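Local atomic coordinates of penicillin-binding protein A (Mycobacterium tuberculosis, PDB entry 3UN7), a protein that probably acts as a membrane-bound D,D-transpeptidase that cross-links the peptidoglycan of the mycobacterial cell wall and takes part in regulating cell length. Residues A[56-61]-A[69-74]; A[106-111]-A[335-340]; A[111-116]-A[142-147]; A[134-139]-A[316-321]. One frame throughout, in Å; residues are numbered along the deposited sequence.

Interaction 1. Residues A[56-61]-A[69-74]; sequences APVTGF and TALERA
F61 and T69 bind each other twice where the chain doubles back between helix 52–59 and helix 70–74. F61 N donates to T69 OG1 over 2.9 Å, and T69 N returns a bond to F61 O at 3.0 Å; the two bonds close the base of the short excursion 62–68, with its strands 62–63 and 67–68, that separates the two helices in the dimerisation domain. Further in, E72 N reaches T59 O at 3.2 Å, so a carbonyl from the last turn of the first helix takes up an N-H from the first turn of the second. A weak bond from L71 N to V58 O repeats this one residue earlier in each helix. G60, first after helix 52–59, has positive phi, and its CA lies 3.2 Å from T69 OG1, so the backbones are close here. The A70 methyl sits 3.5 Å from G60 N and equally far from V58 O. V58 and L71 run side by side, CG1 of the former 3.9 Å from CD1 of the latter. The E72 chain bends at chi2 (-81°), and its carboxylate forms salt bridges with R47 and R23. T69 lies over one face of the F61 phenyl group, its CG2 3.5 Å from F61 CE2.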
loop_
_atom_site.group_PDB
_atom_site.type_symbol
_atom_site.label_atom_id
_atom_site.label_comp_id
_atom_site.label_asym_id
_atom_site.label_seq_id
_atom_site.Cartn_x
_atom_site.Cartn_y
_atom_site.Cartn_z
ATOM N N ALA A 56 -2.195 0.398 14.824
ATOM C CA ALA A 56 -3.305 -0.568 14.767
ATOM C C ALA A 56 -3.289 -1.493 13.533
ATOM O O ALA A 56 -3.524 -2.683 13.666
ATOM C CB ALA A 56 -4.651 0.129 14.907
ATOM N N PRO A 57 -3.010 -0.955 12.325
ATOM C CA PRO A 57 -2.936 -1.822 11.148
ATOM C C PRO A 57 -1.831 -2.885 11.232
ATOM O O PRO A 57 -1.906 -3.901 10.532
ATOM C CB PRO A 57 -2.610 -0.827 10.022
ATOM C CG PRO A 57 -3.231 0.446 10.480
ATOM C CD PRO A 57 -2.835 0.458 11.940
ATOM N N VAL A 58 -0.824 -2.630 12.075
ATOM C CA VAL A 58 0.271 -3.557 12.267
ATOM C C VAL A 58 -0.027 -4.472 13.462
ATOM O O VAL A 58 0.000 -5.687 13.322
ATOM C CB VAL A 58 1.634 -2.812 12.447
ATOM C CG1 VAL A 58 2.757 -3.798 12.812
ATOM C CG2 VAL A 58 2.000 -2.061 11.191
ATOM N N THR A 59 -0.321 -3.897 14.627
ATOM C CA THR A 59 -0.516 -4.738 15.825
ATOM C C THR A 59 -1.837 -5.509 15.772
ATOM O O THR A 59 -1.890 -6.660 16.159
ATOM C CB THR A 59 -0.453 -3.928 17.142
ATOM O OG1 THR A 59 -1.525 -2.992 17.174
ATOM C CG2 THR A 59 0.896 -3.194 17.291
ATOM N N GLY A 60 -2.887 -4.854 15.293
ATOM C CA GLY A 60 -4.253 -5.291 15.528
ATOM C C GLY A 60 -4.550 -5.233 17.023
ATOM O O GLY A 60 -3.910 -4.464 17.771
ATOM N N PHE A 61 -5.517 -6.030 17.468
ATOM C CA PHE A 61 -5.880 -6.042 18.897
ATOM C C PHE A 61 -5.829 -7.435 19.488
ATOM O O PHE A 61 -5.799 -8.444 18.771
ATOM C CB PHE A 61 -7.251 -5.373 19.154
ATOM C CG PHE A 61 -8.422 -6.070 18.496
ATOM C CD1 PHE A 61 -8.998 -7.201 19.066
ATOM C CD2 PHE A 61 -8.981 -5.557 17.335
ATOM C CE1 PHE A 61 -10.098 -7.821 18.474
ATOM C CE2 PHE A 61 -10.073 -6.179 16.726
ATOM C CZ PHE A 61 -10.634 -7.307 17.296
ATOM N N THR A 69 -6.455 -9.819 16.215
ATOM C CA THR A 69 -6.362 -9.512 14.771
ATOM C C THR A 69 -4.927 -9.181 14.411
ATOM O O THR A 69 -4.075 -9.098 15.306
ATOM C CB THR A 69 -7.203 -8.281 14.364
ATOM O OG1 THR A 69 -6.827 -7.160 15.182
ATOM C CG2 THR A 69 -8.694 -8.561 14.512
ATOM N N ALA A 70 -4.685 -8.971 13.110
ATOM C CA ALA A 70 -3.380 -8.623 12.540
ATOM C C ALA A 70 -2.235 -9.461 13.150
ATOM O O ALA A 70 -2.373 -10.682 13.246
ATOM C CB ALA A 70 -3.116 -7.110 12.649
ATOM N N LEU A 71 -1.135 -8.832 13.573
ATOM C CA LEU A 71 0.017 -9.615 14.088
ATOM C C LEU A 71 -0.220 -10.282 15.437
ATOM O O LEU A 71 0.397 -11.303 15.727
ATOM C CB LEU A 71 1.291 -8.779 14.160
ATOM C CG LEU A 71 1.992 -8.424 12.856
ATOM C CD1 LEU A 71 3.264 -7.630 13.188
ATOM C CD2 LEU A 71 2.314 -9.686 12.025
ATOM N N GLU A 72 -1.104 -9.715 16.267
ATOM C CA GLU A 72 -1.492 -10.415 17.503
ATOM C C GLU A 72 -2.044 -11.799 17.135
ATOM O O GLU A 72 -1.771 -12.807 17.812
ATOM C CB GLU A 72 -2.531 -9.630 18.324
ATOM C CG GLU A 72 -2.070 -8.265 18.870
ATOM C CD GLU A 72 -1.230 -8.344 20.149
ATOM O OE1 GLU A 72 -0.510 -9.349 20.365
ATOM O OE2 GLU A 72 -1.293 -7.383 20.949
ATOM N N ARG A 73 -2.814 -11.855 16.053
ATOM C CA ARG A 73 -3.404 -13.123 15.624
ATOM C C ARG A 73 -2.369 -13.990 14.902
ATOM O O ARG A 73 -2.207 -15.178 15.221
ATOM C CB ARG A 73 -4.631 -12.890 14.733
ATOM C CG ARG A 73 -5.419 -14.178 14.433
ATOM C CD ARG A 73 -6.792 -13.878 13.821
ATOM N NE ARG A 73 -7.650 -15.072 13.723
ATOM C CZ ARG A 73 -8.375 -15.580 14.726
ATOM N NH1 ARG A 73 -8.354 -15.033 15.946
ATOM N NH2 ARG A 73 -9.120 -16.661 14.520
ATOM N N ALA A 74 -1.677 -13.390 13.930
ATOM C CA ALA A 74 -0.731 -14.109 13.071
ATOM C C ALA A 74 0.445 -14.676 13.865
ATOM O O ALA A 74 0.928 -15.779 13.579
ATOM C CB ALA A 74 -0.228 -13.185 11.944
#

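Interaction 2. Residues A[106-111]-A[335-340]; sequences DTTINP and RPYLVG
T107 and V339 form an antiparallel, non-hydrogen-bonded pair where strand 104–107 meets strand 339–343, two neighbours in the mixed sheet that combines strands from the dimerisation and transpeptidase family regions. Two backbone hydrogen bonds bracket the pair. G340 N gives a bond of 2.9 Å to D106 O; T108 N binds L338 O at 2.8 Å but comes in from above the carbonyl, 45° out of its plane, as the first strand gives way to loop. The same L338 O also lies 3.1 Å from T107 CA, a CA-H...O contact. Polar side chains are satisfied mostly by other parts of the fold: the D106 carboxylate takes a hydrogen bond from T27 and a salt bridge from K343, and T107 OG1 bonds to T27 O. T108 OG1, placed between its backbone N and carbonyl carbon (chi1 50°), lies 3.2 Å from Y337 O, yet its hydrogen bond goes to I143 O of strand 143–149, in the transpeptidase sheet. Apolar contacts fill in the rest. With OG1 committed in this way, T108 CG2 approaches the Y337 ring obliquely, 3.5 Å from CE1. L338 CB starts away from the facing segment, but the chain turns at chi2 (56°) and brings one methyl back. There I109 crosses it at a slant: I109 CG1 and I109 CD1 each lie 3.7 Å from L338 CD1.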
loop_
_atom_site.group_PDB
_atom_site.type_symbol
_atom_site.label_atom_id
_atom_site.label_comp_id
_atom_site.label_asym_id
_atom_site.label_seq_id
_atom_site.Cartn_x
_atom_site.Cartn_y
_atom_site.Cartn_z
ATOM N N ASP A 106 9.658 -8.984 16.027
ATOM C CA ASP A 106 10.355 -7.803 15.559
ATOM C C ASP A 106 9.919 -7.484 14.129
ATOM O O ASP A 106 10.328 -8.164 13.192
ATOM C CB ASP A 106 11.861 -8.064 15.612
ATOM C CG ASP A 106 12.409 -8.043 17.035
ATOM O OD1 ASP A 106 11.619 -7.861 18.008
ATOM O OD2 ASP A 106 13.649 -8.203 17.185
ATOM N N THR A 107 9.065 -6.477 13.968
ATOM C CA THR A 107 8.561 -6.107 12.637
ATOM C C THR A 107 9.592 -5.330 11.815
ATOM O O THR A 107 10.621 -4.893 12.322
ATOM C CB THR A 107 7.233 -5.288 12.701
ATOM O OG1 THR A 107 7.513 -3.961 13.152
ATOM C CG2 THR A 107 6.240 -5.937 13.647
ATOM N N THR A 108 9.293 -5.165 10.537
ATOM C CA THR A 108 10.143 -4.420 9.622
ATOM C C THR A 108 9.808 -2.929 9.616
ATOM O O THR A 108 10.431 -2.167 8.882
ATOM C CB THR A 108 9.952 -4.909 8.178
ATOM O OG1 THR A 108 8.541 -4.944 7.878
ATOM C CG2 THR A 108 10.525 -6.289 8.000
ATOM N N ILE A 109 8.796 -2.525 10.393
ATOM C CA ILE A 109 8.286 -1.150 10.366
ATOM C C ILE A 109 9.352 -0.194 10.879
ATOM O O ILE A 109 9.986 -0.459 11.898
ATOM C CB ILE A 109 6.983 -0.999 11.224
ATOM C CG1 ILE A 109 5.832 -1.842 10.644
ATOM C CG2 ILE A 109 6.542 0.482 11.345
ATOM C CD1 ILE A 109 5.275 -1.348 9.316
ATOM N N ASN A 110 9.546 0.915 10.168
ATOM C CA ASN A 110 10.390 1.999 10.660
ATOM C C ASN A 110 9.452 3.037 11.293
ATOM O O ASN A 110 8.662 3.639 10.583
ATOM C CB ASN A 110 11.206 2.599 9.497
ATOM C CG ASN A 110 12.136 3.721 9.940
ATOM O OD1 ASN A 110 11.810 4.507 10.834
ATOM N ND2 ASN A 110 13.302 3.807 9.299
ATOM N N PRO A 111 9.516 3.215 12.627
ATOM C CA PRO A 111 8.613 4.095 13.358
ATOM C C PRO A 111 8.596 5.526 12.817
ATOM O O PRO A 111 7.526 6.124 12.739
ATOM C CB PRO A 111 9.182 4.055 14.783
ATOM C CG PRO A 111 9.755 2.694 14.882
ATOM C CD PRO A 111 10.448 2.543 13.553
ATOM N N ARG A 335 9.392 -10.322 -2.388
ATOM C CA ARG A 335 8.256 -10.718 -1.578
ATOM C C ARG A 335 8.145 -9.779 -0.376
ATOM O O ARG A 335 9.096 -9.663 0.412
ATOM C CB ARG A 335 8.417 -12.176 -1.129
ATOM C CG ARG A 335 7.303 -12.681 -0.226
ATOM C CD ARG A 335 7.283 -14.195 -0.235
ATOM N NE ARG A 335 6.979 -14.652 -1.590
ATOM C CZ ARG A 335 7.096 -15.903 -2.035
ATOM N NH1 ARG A 335 7.530 -16.880 -1.236
ATOM N NH2 ARG A 335 6.779 -16.166 -3.297
ATOM N N PRO A 336 6.999 -9.089 -0.243
ATOM C CA PRO A 336 6.904 -8.150 0.870
ATOM C C PRO A 336 6.722 -8.889 2.186
ATOM O O PRO A 336 6.031 -9.917 2.258
ATOM C CB PRO A 336 5.673 -7.286 0.538
ATOM C CG PRO A 336 4.915 -8.029 -0.469
ATOM C CD PRO A 336 5.778 -9.109 -1.077
ATOM N N TYR A 337 7.375 -8.388 3.215
ATOM C CA TYR A 337 7.223 -9.003 4.520
ATOM C C TYR A 337 7.239 -7.954 5.603
ATOM O O TYR A 337 7.892 -6.920 5.443
ATOM C CB TYR A 337 8.293 -10.072 4.761
ATOM C CG TYR A 337 9.732 -9.590 4.839
ATOM C CD1 TYR A 337 10.365 -9.430 6.074
ATOM C CD2 TYR A 337 10.489 -9.374 3.677
ATOM C CE1 TYR A 337 11.691 -9.029 6.162
ATOM C CE2 TYR A 337 11.821 -8.965 3.755
ATOM C CZ TYR A 337 12.410 -8.796 5.008
ATOM O OH TYR A 337 13.718 -8.399 5.128
ATOM N N LEU A 338 6.529 -8.262 6.700
ATOM C CA LEU A 338 6.317 -7.361 7.827
ATOM C C LEU A 338 7.083 -7.810 9.058
ATOM O O LEU A 338 7.297 -7.023 9.981
ATOM C CB LEU A 338 4.825 -7.333 8.176
ATOM C CG LEU A 338 4.305 -6.406 9.271
ATOM C CD1 LEU A 338 4.713 -4.977 8.927
ATOM C CD2 LEU A 338 2.757 -6.532 9.323
ATOM N N VAL A 339 7.452 -9.090 9.101
ATOM C CA VAL A 339 8.138 -9.638 10.269
ATOM C C VAL A 339 9.578 -9.976 9.919
ATOM O O VAL A 339 9.827 -10.864 9.117
ATOM C CB VAL A 339 7.389 -10.841 10.871
ATOM C CG1 VAL A 339 8.173 -11.418 12.094
ATOM C CG2 VAL A 339 5.989 -10.397 11.343
ATOM N N GLY A 340 10.519 -9.260 10.527
ATOM C CA GLY A 340 11.950 -9.487 10.283
ATOM C C GLY A 340 12.521 -10.644 11.072
ATOM O O GLY A 340 13.360 -11.402 10.576
#

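Interaction 3. Residues A[111-116]-A[142-147]; sequences PRIQQA and KILALV
Helix 111–123 lies along an edge strand, 143–149, of the transpeptidase sheet, and Q114 and I113 carry the contact between them. The two short axes run in nearly the same direction, inclined by 27° and 6.8 Å apart at their closest. Q114 supplies the polar part. With CG anti to the backbone N (chi1 -176°) and the chain bent at chi2 (90°), its amide swings from the helix onto the strand backbone and engages both polar atoms of one residue: L146 N donates to Q114 OE1 at 2.9 Å, while Q114 NE2 donates to L146 O at 2.8 Å. The second bond meets the carbonyl from well above its plane, and V54 O of helix 52–59 is a further acceptor for NE2. In this five-stranded antiparallel sheet, the glutamine amide takes up the N-H and C=O of L146 on the side away from strand 131–136, though not with the in-plane geometry of a paired strand. A classic beta bulge, in which L144 and A145 both face A135, interrupts the strand just ahead of L146. I113 packs against that bulge, its two branches divided between the bulged residues: CD1 rests 4.0 Å from L144 CB, and CG2 lies 3.8 Å from A145 CB. Its remaining surroundings include V453 and A457 of the C-terminal helix 446–458. Farther along the strand, V147 slides past Q114 in the opposite sense, its CG2 3.6 Å from Q114 O and 3.8 Å from Q114 CD.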
loop_
_atom_site.group_PDB
_atom_site.type_symbol
_atom_site.label_atom_id
_atom_site.label_comp_id
_atom_site.label_asym_id
_atom_site.label_seq_id
_atom_site.Cartn_x
_atom_site.Cartn_y
_atom_site.Cartn_z
ATOM N N PRO A 111 9.516 3.215 12.627
ATOM C CA PRO A 111 8.613 4.095 13.358
ATOM C C PRO A 111 8.596 5.526 12.817
ATOM O O PRO A 111 7.526 6.124 12.739
ATOM C CB PRO A 111 9.182 4.055 14.783
ATOM C CG PRO A 111 9.755 2.694 14.882
ATOM C CD PRO A 111 10.448 2.543 13.553
ATOM N N ARG A 112 9.761 6.046 12.427
ATOM C CA ARG A 112 9.874 7.380 11.816
ATOM C C ARG A 112 9.029 7.466 10.555
ATOM O O ARG A 112 8.328 8.454 10.336
ATOM C CB ARG A 112 11.326 7.713 11.471
ATOM C CG ARG A 112 12.255 7.743 12.663
ATOM C CD ARG A 112 13.645 8.226 12.280
ATOM N NE ARG A 112 13.830 9.646 12.590
ATOM C CZ ARG A 112 14.788 10.134 13.381
ATOM N NH1 ARG A 112 15.682 9.324 13.944
ATOM N NH2 ARG A 112 14.860 11.444 13.601
ATOM N N ILE A 113 9.070 6.416 9.740
ATOM C CA ILE A 113 8.320 6.414 8.490
ATOM C C ILE A 113 6.818 6.259 8.771
ATOM O O ILE A 113 6.013 7.030 8.267
ATOM C CB ILE A 113 8.845 5.342 7.504
ATOM C CG1 ILE A 113 10.362 5.518 7.312
ATOM C CG2 ILE A 113 8.130 5.434 6.129
ATOM C CD1 ILE A 113 10.994 4.447 6.417
ATOM N N GLN A 114 6.455 5.283 9.599
ATOM C CA GLN A 114 5.054 5.069 9.987
ATOM C C GLN A 114 4.427 6.362 10.548
ATOM O O GLN A 114 3.318 6.738 10.158
ATOM C CB GLN A 114 4.967 3.946 11.023
ATOM C CG GLN A 114 3.542 3.589 11.427
ATOM C CD GLN A 114 2.940 2.508 10.554
ATOM O OE1 GLN A 114 3.593 2.008 9.648
ATOM N NE2 GLN A 114 1.692 2.130 10.837
ATOM N N GLN A 115 5.143 7.008 11.474
ATOM C CA GLN A 115 4.694 8.242 12.112
ATOM C C GLN A 115 4.536 9.374 11.102
ATOM O O GLN A 115 3.535 10.085 11.146
ATOM C CB GLN A 115 5.623 8.661 13.261
ATOM C CG GLN A 115 5.040 9.749 14.196
ATOM C CD GLN A 115 3.868 9.234 15.021
ATOM O OE1 GLN A 115 3.970 8.187 15.656
ATOM N NE2 GLN A 115 2.740 9.956 14.994
ATOM N N ALA A 116 5.483 9.508 10.166
ATOM C CA ALA A 116 5.364 10.525 9.116
ATOM C C ALA A 116 4.158 10.289 8.214
ATOM O O ALA A 116 3.455 11.222 7.864
ATOM C CB ALA A 116 6.640 10.602 8.289
ATOM N N LYS A 142 10.999 -5.447 2.580
ATOM C CA LYS A 142 10.601 -4.999 3.907
ATOM C C LYS A 142 9.468 -4.011 3.827
ATOM O O LYS A 142 9.525 -3.073 3.024
ATOM C CB LYS A 142 11.751 -4.310 4.630
ATOM C CG LYS A 142 12.708 -5.228 5.282
ATOM C CD LYS A 142 13.622 -4.418 6.183
ATOM C CE LYS A 142 14.974 -5.073 6.280
ATOM N NZ LYS A 142 15.894 -4.317 7.182
ATOM N N ILE A 143 8.441 -4.219 4.655
ATOM C CA ILE A 143 7.314 -3.268 4.747
ATOM C C ILE A 143 7.724 -2.274 5.826
ATOM O O ILE A 143 7.851 -2.637 6.994
ATOM C CB ILE A 143 5.946 -3.982 5.044
ATOM C CG1 ILE A 143 5.509 -4.824 3.828
ATOM C CG2 ILE A 143 4.844 -2.967 5.412
ATOM C CD1 ILE A 143 4.348 -5.782 4.124
ATOM N N LEU A 144 7.988 -1.037 5.413
ATOM C CA LEU A 144 8.545 -0.012 6.297
ATOM C C LEU A 144 7.452 0.852 6.930
ATOM O O LEU A 144 7.659 1.469 7.970
ATOM C CB LEU A 144 9.561 0.861 5.536
ATOM C CG LEU A 144 10.706 0.150 4.800
ATOM C CD1 LEU A 144 11.481 1.131 3.902
ATOM C CD2 LEU A 144 11.663 -0.524 5.773
ATOM N N ALA A 145 6.285 0.875 6.296
ATOM C CA ALA A 145 5.135 1.534 6.866
ATOM C C ALA A 145 3.900 0.908 6.282
ATOM O O ALA A 145 3.869 0.531 5.102
ATOM C CB ALA A 145 5.155 3.057 6.585
ATOM N N LEU A 146 2.889 0.803 7.134
ATOM C CA LEU A 146 1.588 0.292 6.770
ATOM C C LEU A 146 0.600 1.149 7.546
ATOM O O LEU A 146 0.347 0.904 8.718
ATOM C CB LEU A 146 1.482 -1.182 7.167
ATOM C CG LEU A 146 0.432 -2.049 6.479
ATOM C CD1 LEU A 146 0.769 -2.231 4.994
ATOM C CD2 LEU A 146 0.356 -3.421 7.192
ATOM N N VAL A 147 0.114 2.196 6.898
ATOM C CA VAL A 147 -0.741 3.202 7.534
ATOM C C VAL A 147 -2.152 3.130 6.975
ATOM O O VAL A 147 -2.340 3.018 5.772
ATOM C CB VAL A 147 -0.171 4.622 7.372
ATOM C CG1 VAL A 147 -1.119 5.660 7.982
ATOM C CG2 VAL A 147 1.203 4.727 8.057
#

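Interaction 4. Residues A[134-139]-A[316-321]; sequences VALEPS and TPLANA
V134 reaches from strand 131–136, next to the edge strand of the transpeptidase sheet, into the first turns of helix 317–328. Its CB already meets the A321 methyl at 3.9 Å. From there the branches part. CG1, anti to the backbone N (chi1 175°), touches both the A321 methyl and L318 CD1, with CG1 and L318 CD1 3.7 Å apart; CG2 goes to the helix backbone instead, 3.8 Å from L318 N and close also to P317 CB. Two residues on, L136 points to the same side and shares both helical partners: its CD1 touches A321 CB at 3.8 Å, and CD2 reaches L318 CD1 at 3.8 Å, the two leucines crossing at about a right angle. L318 CD1 thus touches both V134 CG1 and L136 CD2. The helix start is secured by T316, whose OG1 accepts from A319 N at 2.9 Å as an N-cap. On another side of this helix, N320 bonds to T194, the neighbour of the presumed acyl-ester serine S193. Apolar helix-on-sheet packing of this kind, with the strand and helix axes inclined by 36°, belongs to the core of the penicillin-binding transpeptidase fold, shared with the serine beta-lactamases.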
loop_
_atom_site.group_PDB
_atom_site.type_symbol
_atom_site.label_atom_id
_atom_site.label_comp_id
_atom_site.label_asym_id
_atom_site.label_seq_id
_atom_site.Cartn_x
_atom_site.Cartn_y
_atom_site.Cartn_z
ATOM N N VAL A 134 1.641 3.151 2.235
ATOM C CA VAL A 134 2.505 1.983 2.327
ATOM C C VAL A 134 3.885 2.417 1.891
ATOM O O VAL A 134 4.033 3.143 0.891
ATOM C CB VAL A 134 2.035 0.808 1.410
ATOM C CG1 VAL A 134 3.043 -0.342 1.457
ATOM C CG2 VAL A 134 0.660 0.307 1.833
ATOM N N ALA A 135 4.893 1.971 2.631
ATOM C CA ALA A 135 6.272 2.174 2.252
ATOM C C ALA A 135 6.979 0.823 2.252
ATOM O O ALA A 135 6.817 0.007 3.165
ATOM C CB ALA A 135 6.970 3.178 3.188
ATOM N N LEU A 136 7.741 0.594 1.195
ATOM C CA LEU A 136 8.441 -0.670 0.991
ATOM C C LEU A 136 9.897 -0.369 0.717
ATOM O O LEU A 136 10.234 0.687 0.167
ATOM C CB LEU A 136 7.861 -1.431 -0.213
ATOM C CG LEU A 136 6.374 -1.827 -0.198
ATOM C CD1 LEU A 136 5.999 -2.536 -1.495
ATOM C CD2 LEU A 136 6.051 -2.733 1.010
ATOM N N GLU A 137 10.761 -1.296 1.096
ATOM C CA GLU A 137 12.169 -1.222 0.712
ATOM C C GLU A 137 12.326 -2.075 -0.533
ATOM O O GLU A 137 12.192 -3.293 -0.447
ATOM C CB GLU A 137 13.042 -1.782 1.831
ATOM C CG GLU A 137 14.539 -1.693 1.547
ATOM C CD GLU A 137 15.332 -1.950 2.802
ATOM O OE1 GLU A 137 15.392 -3.113 3.232
ATOM O OE2 GLU A 137 15.877 -0.986 3.371
ATOM N N PRO A 138 12.614 -1.450 -1.694
ATOM C CA PRO A 138 12.511 -2.204 -2.937
ATOM C C PRO A 138 13.477 -3.386 -3.092
ATOM O O PRO A 138 13.087 -4.386 -3.688
ATOM C CB PRO A 138 12.707 -1.132 -4.022
ATOM C CG PRO A 138 12.404 0.182 -3.328
ATOM C CD PRO A 138 12.986 -0.044 -1.958
ATOM N N SER A 139 14.686 -3.291 -2.523
ATOM C CA SER A 139 15.701 -4.328 -2.673
ATOM C C SER A 139 15.465 -5.546 -1.772
ATOM O O SER A 139 16.071 -6.601 -1.973
ATOM C CB SER A 139 17.095 -3.752 -2.399
ATOM O OG SER A 139 17.220 -3.324 -1.053
ATOM N N THR A 316 -4.958 -3.105 -4.065
ATOM C CA THR A 316 -4.700 -2.653 -2.703
ATOM C C THR A 316 -3.640 -1.574 -2.806
ATOM O O THR A 316 -2.890 -1.546 -3.776
ATOM C CB THR A 316 -4.174 -3.775 -1.795
ATOM O OG1 THR A 316 -2.930 -4.269 -2.302
ATOM C CG2 THR A 316 -5.188 -4.936 -1.687
ATOM N N PRO A 317 -3.605 -0.636 -1.847
ATOM C CA PRO A 317 -2.455 0.270 -1.755
ATOM C C PRO A 317 -1.094 -0.454 -1.696
ATOM O O PRO A 317 -0.145 -0.005 -2.323
ATOM C CB PRO A 317 -2.738 1.065 -0.483
ATOM C CG PRO A 317 -4.285 1.119 -0.457
ATOM C CD PRO A 317 -4.669 -0.285 -0.885
ATOM N N LEU A 318 -1.005 -1.568 -0.972
ATOM C CA LEU A 318 0.222 -2.366 -0.992
ATOM C C LEU A 318 0.623 -2.836 -2.405
ATOM O O LEU A 318 1.806 -2.785 -2.761
ATOM C CB LEU A 318 0.103 -3.568 -0.055
ATOM C CG LEU A 318 1.264 -4.565 -0.058
ATOM C CD1 LEU A 318 2.534 -3.921 0.462
ATOM C CD2 LEU A 318 0.932 -5.847 0.745
ATOM N N ALA A 319 -0.344 -3.325 -3.188
ATOM C CA ALA A 319 -0.066 -3.732 -4.580
ATOM C C ALA A 319 0.440 -2.553 -5.434
ATOM O O ALA A 319 1.347 -2.718 -6.250
ATOM C CB ALA A 319 -1.300 -4.389 -5.213
ATOM N N ASN A 320 -0.127 -1.360 -5.239
ATOM C CA ASN A 320 0.376 -0.191 -5.968
ATOM C C ASN A 320 1.793 0.203 -5.505
ATOM O O ASN A 320 2.621 0.549 -6.341
ATOM C CB ASN A 320 -0.610 0.991 -5.939
ATOM C CG ASN A 320 -0.891 1.574 -7.340
ATOM O OD1 ASN A 320 -0.240 1.218 -8.322
ATOM N ND2 ASN A 320 -1.857 2.490 -7.421
ATOM N N ALA A 321 2.087 0.135 -4.203
ATOM C CA ALA A 321 3.472 0.337 -3.709
ATOM C C ALA A 321 4.418 -0.682 -4.322
ATOM O O ALA A 321 5.558 -0.349 -4.651
ATOM C CB ALA A 321 3.557 0.258 -2.165
#

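Overall arrangement
From the N terminus, interaction 1 comes first and closes a short loop between two helices of the dimerisation domain. Interaction 2 then spans more than 220 residues, bringing strand 339–343 back beside strand 104–107; interactions 3 and 4 both lie within that span. These two cross, since strand 131–136 of interaction 4 comes in the chain between helix 111–123 and strand 143–149 of interaction 3, and they meet as adjacent strands of one sheet, to which interaction 4 joins helix 317–328. Interactions 1 and 2 touch through L71, on T107 and V339, and through V58, on I109, while P57 and V58 reach L146 of interaction 3. The dimerisation region is thereby joined to the transpeptidase sheet.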